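Local coordinates for protein putative metal-dependent phosphoesterase (Bifidobacterium adolescentis, PDB 3O0F) that hydrolyses phosphoesters as a PHP-family enzyme with a cluster of three metal ions beside a pocket that binds adenosine monophosphate, at residues D253-G258 and V281-C286; L40-V45 and E273-D278. All blocks are in the same frame, centred on the assembly; numbering follows the deposited sequence.

Interaction 1. Residues D253-G258 and V281-C286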
loop_
_atom_site.group_PDB
_atom_site.type_symbol
_atom_site.label_atom_id
_atom_site.label_comp_id
_atom_site.label_asym_id
_atom_site.label_seq_id
_atom_site.Cartn_x
_atom_site.Cartn_y
_atom_site.Cartn_z
ATOM N N ASP A 253 -19.897 11.170 5.763
ATOM C CA ASP A 253 -20.367 9.932 5.222
ATOM C C ASP A 253 -19.307 9.132 4.451
ATOM O O ASP A 253 -19.618 8.581 3.404
ATOM C CB ASP A 253 -21.539 10.248 4.286
ATOM C CG ASP A 253 -22.672 9.300 4.465
ATOM O OD1 ASP A 253 -23.359 9.410 5.518
ATOM O OD2 ASP A 253 -22.877 8.471 3.550
ATOM N N LEU A 254 -18.069 9.090 4.950
ATOM C CA LEU A 254 -17.026 8.349 4.307
ATOM C C LEU A 254 -17.073 6.892 4.737
ATOM O O LEU A 254 -17.497 6.552 5.822
ATOM C CB LEU A 254 -15.650 8.946 4.621
ATOM C CG LEU A 254 -15.440 10.426 4.296
ATOM C CD1 LEU A 254 -14.035 10.868 4.673
ATOM C CD2 LEU A 254 -15.774 10.754 2.819
ATOM N N LEU A 255 -16.552 6.034 3.890
ATOM C CA LEU A 255 -16.276 4.658 4.251
ATOM C C LEU A 255 -15.111 4.541 5.257
ATOM O O LEU A 255 -14.154 5.316 5.222
ATOM C CB LEU A 255 -15.897 3.853 2.992
ATOM C CG LEU A 255 -16.918 3.916 1.868
ATOM C CD1 LEU A 255 -16.291 3.286 0.625
ATOM C CD2 LEU A 255 -18.251 3.263 2.368
ATOM N N VAL A 256 -15.217 3.561 6.156
ATOM C CA VAL A 256 -14.189 3.317 7.158
ATOM C C VAL A 256 -13.646 1.919 6.903
ATOM O O VAL A 256 -14.427 0.953 6.886
ATOM C CB VAL A 256 -14.776 3.430 8.566
ATOM C CG1 VAL A 256 -13.737 2.984 9.629
ATOM C CG2 VAL A 256 -15.276 4.848 8.800
ATOM N N THR A 257 -12.339 1.825 6.693
ATOM C CA THR A 257 -11.679 0.570 6.373
ATOM C C THR A 257 -10.630 0.174 7.424
ATOM O O THR A 257 -10.297 0.933 8.340
ATOM C CB THR A 257 -11.063 0.597 4.940
ATOM O OG1 THR A 257 -9.853 1.378 4.899
ATOM C CG2 THR A 257 -12.061 1.149 3.906
ATOM N N GLY A 258 -10.206 -1.077 7.327
ATOM C CA GLY A 258 -9.142 -1.623 8.124
ATOM C C GLY A 258 -8.375 -2.638 7.270
ATOM O O GLY A 258 -8.897 -3.217 6.305
ATOM N N VAL A 281 -17.190 -3.340 2.461
ATOM C CA VAL A 281 -16.651 -3.970 1.202
ATOM C C VAL A 281 -17.726 -4.012 0.147
ATOM O O VAL A 281 -17.497 -3.657 -1.001
ATOM C CB VAL A 281 -16.071 -5.353 1.441
ATOM C CG1 VAL A 281 -15.663 -6.029 0.163
ATOM C CG2 VAL A 281 -14.870 -5.275 2.389
ATOM N N ARG A 282 -18.943 -4.388 0.535
ATOM C CA ARG A 282 -20.096 -4.304 -0.393
ATOM C C ARG A 282 -20.172 -2.989 -1.090
ATOM O O ARG A 282 -20.304 -2.901 -2.323
ATOM C CB ARG A 282 -21.422 -4.538 0.342
ATOM C CG ARG A 282 -22.071 -5.771 -0.010
ATOM C CD ARG A 282 -23.455 -5.885 0.605
ATOM N NE ARG A 282 -23.609 -7.260 0.992
ATOM C CZ ARG A 282 -23.434 -7.754 2.217
ATOM N NH1 ARG A 282 -23.195 -6.977 3.269
ATOM N NH2 ARG A 282 -23.573 -9.059 2.388
ATOM N N GLU A 283 -20.078 -1.950 -0.303
ATOM C CA GLU A 283 -20.155 -0.602 -0.816
ATOM C C GLU A 283 -18.967 -0.266 -1.717
ATOM O O GLU A 283 -19.139 0.398 -2.731
ATOM C CB GLU A 283 -20.332 0.387 0.341
ATOM C CG GLU A 283 -20.598 1.857 -0.047
ATOM C CD GLU A 283 -21.788 2.103 -1.007
ATOM O OE1 GLU A 283 -22.755 1.303 -1.071
ATOM O OE2 GLU A 283 -21.748 3.151 -1.702
ATOM N N ILE A 284 -17.772 -0.739 -1.401
ATOM C CA ILE A 284 -16.646 -0.505 -2.297
ATOM C C ILE A 284 -16.909 -1.124 -3.681
ATOM O O ILE A 284 -16.588 -0.540 -4.753
ATOM C CB ILE A 284 -15.333 -1.047 -1.698
ATOM C CG1 ILE A 284 -14.944 -0.247 -0.439
ATOM C CG2 ILE A 284 -14.170 -0.989 -2.756
ATOM C CD1 ILE A 284 -13.729 -0.809 0.331
ATOM N N LEU A 285 -17.430 -2.346 -3.649
ATOM C CA LEU A 285 -17.676 -3.128 -4.858
ATOM C C LEU A 285 -18.735 -2.478 -5.727
ATOM O O LEU A 285 -18.630 -2.436 -6.984
ATOM C CB LEU A 285 -18.094 -4.550 -4.485
ATOM C CG LEU A 285 -16.948 -5.508 -4.103
ATOM C CD1 LEU A 285 -17.498 -6.759 -3.453
ATOM C CD2 LEU A 285 -16.086 -5.893 -5.295
ATOM N N CYS A 286 -19.769 -1.977 -5.051
ATOM C CA CYS A 286 -20.877 -1.274 -5.712
ATOM C C CYS A 286 -20.474 0.057 -6.306
ATOM O O CYS A 286 -20.953 0.404 -7.381
ATOM C CB CYS A 286 -22.074 -1.106 -4.771
ATOM S SG CYS A 286 -22.850 -2.676 -4.336
#

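Interaction 2. Residues L40-V45 and E273-D278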
loop_
_atom_site.group_PDB
_atom_site.type_symbol
_atom_site.label_atom_id
_atom_site.label_comp_id
_atom_site.label_asym_id
_atom_site.label_seq_id
_atom_site.Cartn_x
_atom_site.Cartn_y
_atom_site.Cartn_z
ATOM N N LEU A 40 -7.307 -18.477 7.401
ATOM C CA LEU A 40 -7.469 -17.679 8.619
ATOM C C LEU A 40 -8.926 -17.307 8.853
ATOM O O LEU A 40 -9.232 -16.619 9.791
ATOM C CB LEU A 40 -6.623 -16.421 8.526
ATOM C CG LEU A 40 -5.128 -16.669 8.518
ATOM C CD1 LEU A 40 -4.336 -15.365 8.371
ATOM C CD2 LEU A 40 -4.699 -17.390 9.772
ATOM N N GLY A 41 -9.824 -17.759 7.979
ATOM C CA GLY A 41 -11.252 -17.529 8.168
ATOM C C GLY A 41 -11.714 -16.146 7.746
ATOM O O GLY A 41 -12.767 -15.712 8.167
ATOM N N LEU A 42 -10.915 -15.454 6.931
ATOM C CA LEU A 42 -11.283 -14.136 6.409
ATOM C C LEU A 42 -12.400 -14.309 5.390
ATOM O O LEU A 42 -12.479 -15.338 4.739
ATOM C CB LEU A 42 -10.081 -13.428 5.771
ATOM C CG LEU A 42 -8.847 -13.201 6.681
ATOM C CD1 LEU A 42 -7.826 -12.330 5.956
ATOM C CD2 LEU A 42 -9.260 -12.626 8.036
ATOM N N HIS A 43 -13.259 -13.301 5.266
ATOM C CA HIS A 43 -14.341 -13.344 4.251
ATOM C C HIS A 43 -13.864 -12.947 2.873
ATOM O O HIS A 43 -14.503 -13.220 1.871
ATOM C CB HIS A 43 -15.494 -12.455 4.668
ATOM C CG HIS A 43 -16.112 -12.854 5.966
ATOM N ND1 HIS A 43 -17.071 -12.091 6.591
ATOM C CD2 HIS A 43 -15.906 -13.931 6.761
ATOM C CE1 HIS A 43 -17.439 -12.688 7.711
ATOM N NE2 HIS A 43 -16.766 -13.817 7.823
ATOM N N GLY A 44 -12.732 -12.281 2.813
ATOM C CA GLY A 44 -12.136 -11.919 1.561
ATOM C C GLY A 44 -10.828 -11.202 1.834
ATOM O O GLY A 44 -10.450 -10.983 2.992
ATOM N N VAL A 45 -10.152 -10.838 0.769
ATOM C CA VAL A 45 -8.865 -10.178 0.848
ATOM C C VAL A 45 -8.760 -9.191 -0.300
ATOM O O VAL A 45 -9.508 -9.278 -1.248
ATOM C CB VAL A 45 -7.770 -11.316 0.823
ATOM C CG1 VAL A 45 -7.550 -11.879 -0.587
ATOM C CG2 VAL A 45 -6.491 -10.900 1.510
ATOM N N GLU A 273 -4.927 -9.031 10.854
ATOM C CA GLU A 273 -4.908 -8.412 12.198
ATOM C C GLU A 273 -5.861 -7.224 12.329
ATOM O O GLU A 273 -6.203 -6.843 13.433
ATOM C CB GLU A 273 -3.497 -7.942 12.585
ATOM C CG GLU A 273 -3.009 -6.676 11.908
ATOM C CD GLU A 273 -1.546 -6.288 12.279
ATOM O OE1 GLU A 273 -0.808 -7.127 12.861
ATOM O OE2 GLU A 273 -1.119 -5.159 11.925
ATOM N N ASN A 274 -6.203 -6.583 11.214
ATOM C CA ASN A 274 -7.278 -5.580 11.191
ATOM C C ASN A 274 -8.063 -5.784 9.919
ATOM O O ASN A 274 -7.524 -6.268 8.888
ATOM C CB ASN A 274 -6.742 -4.112 11.243
ATOM C CG ASN A 274 -6.384 -3.663 12.640
ATOM O OD1 ASN A 274 -5.199 -3.368 12.934
ATOM N ND2 ASN A 274 -7.390 -3.594 13.524
ATOM N N LEU A 275 -9.334 -5.408 9.980
ATOM C CA LEU A 275 -10.291 -5.848 8.974
ATOM C C LEU A 275 -11.289 -4.735 8.568
ATOM O O LEU A 275 -11.548 -3.804 9.344
ATOM C CB LEU A 275 -11.058 -7.054 9.508
ATOM C CG LEU A 275 -10.269 -8.365 9.739
ATOM C CD1 LEU A 275 -11.124 -9.394 10.493
ATOM C CD2 LEU A 275 -9.716 -8.973 8.439
ATOM N N THR A 276 -11.865 -4.893 7.366
ATOM C CA THR A 276 -12.962 -4.068 6.890
ATOM C C THR A 276 -14.235 -4.889 6.969
ATOM O O THR A 276 -14.231 -6.051 6.574
ATOM C CB THR A 276 -12.716 -3.605 5.434
ATOM O OG1 THR A 276 -11.480 -2.910 5.372
ATOM C CG2 THR A 276 -13.812 -2.658 4.970
ATOM N N ASP A 277 -15.323 -4.322 7.503
ATOM C CA ASP A 277 -16.559 -5.099 7.602
ATOM C C ASP A 277 -17.162 -5.337 6.210
ATOM O O ASP A 277 -16.850 -4.611 5.271
ATOM C CB ASP A 277 -17.576 -4.546 8.577
ATOM C CG ASP A 277 -18.078 -3.154 8.239
ATOM O OD1 ASP A 277 -18.287 -2.801 7.059
ATOM O OD2 ASP A 277 -18.340 -2.416 9.212
ATOM N N ASP A 278 -17.928 -6.413 6.124
ATOM C CA ASP A 278 -18.655 -6.830 4.928
ATOM C C ASP A 278 -19.492 -5.737 4.300
ATOM O O ASP A 278 -19.475 -5.571 3.087
ATOM C CB ASP A 278 -19.572 -8.029 5.255
ATOM C CG ASP A 278 -18.788 -9.318 5.491
ATOM O OD1 ASP A 278 -17.540 -9.276 5.469
ATOM O OD2 ASP A 278 -19.413 -10.379 5.717
#

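Interaction 1. Residues D253-G258 and V281-C286
Leu255 and Thr257 of strand 255-258 face one side of helix 278-287, whose short segment 281-286 runs across the strand at 114° between N-to-C directions. The two axes approach to 9.6 Å, a spacing bridged by side chains alone. Leu255 does most of the work by splitting its two methyls between neighbouring helix residues: CD2 lies 3.6 Å from CG of Glu283, and CD1 lies 3.9 Å from CG1 of Ile284. A forked leucine suits this place because one branch can serve each partner. Glu283 offers its aliphatic part, crossing the leucine at about a right angle. Its CG stands anti to the backbone N (chi1 -173°), while the bend at chi2 turns the carboxylate away from the methyl. Deeper in, CD1 of Ile284 reaches toward CG2 of Thr257 at 4.4 Å, a looser touch. Strand 255-258 is the edge of the sheet, hydrogen-bonded along strand 229-233, and the helix packs on it and, through Ile284 and Val281, on strand 15-19. In this PHP fold, of the TIM-barrel clan, Thr257 lies about 7 Å, side chain to side chain, from the iron ligand His18, near the metal site but outside it. The join is therefore apolar, graded from buried Ile284 and Thr257 to a partly exposed margin where Glu283 lends methylene carbon to the packing while its OE2 forms a salt bridge with Arg287.

Interaction 2. Residues L40-V45 and E273-D278
Leu42 and His43, in the turn between helix 30-39 and strand 44-47, lie alongside the extended loop that leads into helix 278-287, with the alpha carbons of His43 and Asp278 7.8 Å apart and those of Leu42 and Leu275 8.7 Å apart. Two side-chain pairs bridge this gap. The polar one is a histidine-carboxylate hydrogen bond: ND1 of His43 gives its hydrogen to both oxygens of Asp278, at 3.1 Å to OD1 and 3.0 Å to OD2. The bond to OD1 is the straighter, 162° at the hydrogen, and lies in the imidazole plane; OD2 is tilted from that plane and its angle falls to 137°. Each oxygen uses its syn lone pair, which places the nitrogen in the mouth of the carboxylate, although the ring and carboxylate planes are turned 53° apart. Asp277, the N-cap residue before Asp278, uses its side chain to cap the start of the helix. Trp15 of strand 15-19 touches both His43 and Asp278. The apolar pair sits further in, where CD2 of Leu42 meets CD2 of Leu275 at 3.7 Å, methyl against methyl. Leucine suits both positions because its methyls fill the apolar contact between the two segments, with Leu275 buried and Leu42 also against Ala37 of helix 30-39. A forked acceptor fixes ND1 as a donor and would probably favour the protonated, charged imidazole. Together the partly exposed hydrogen-bonded pair and the leucine pair join the start of helix 278-287, and the loop approaching it, to the turn before strand 44-47 in the N-terminal part of the PHP fold.

Both interactions depend on the 273-287 region: interaction 1 holds helix 278-287 against edge strand 255-258, whereas interaction 2 holds the loop before that helix, and its first residue, to the turn ahead of strand 44-47. They meet at Thr276, whose OG1 probably hydrogen-bonds to the carbonyl oxygen of Gly258 and whose CG2 packs on Val281. Thr276 also pairs by its backbone with Trp15 of strand 15-19, so the loop runs between strands 15-19 and 255-258, the two outermost of the sheet. Each contact is partly buried. Interaction 1 is wholly apolar across its segments; interaction 2 adds a hydrogen-bonded, partly exposed His-Asp pair.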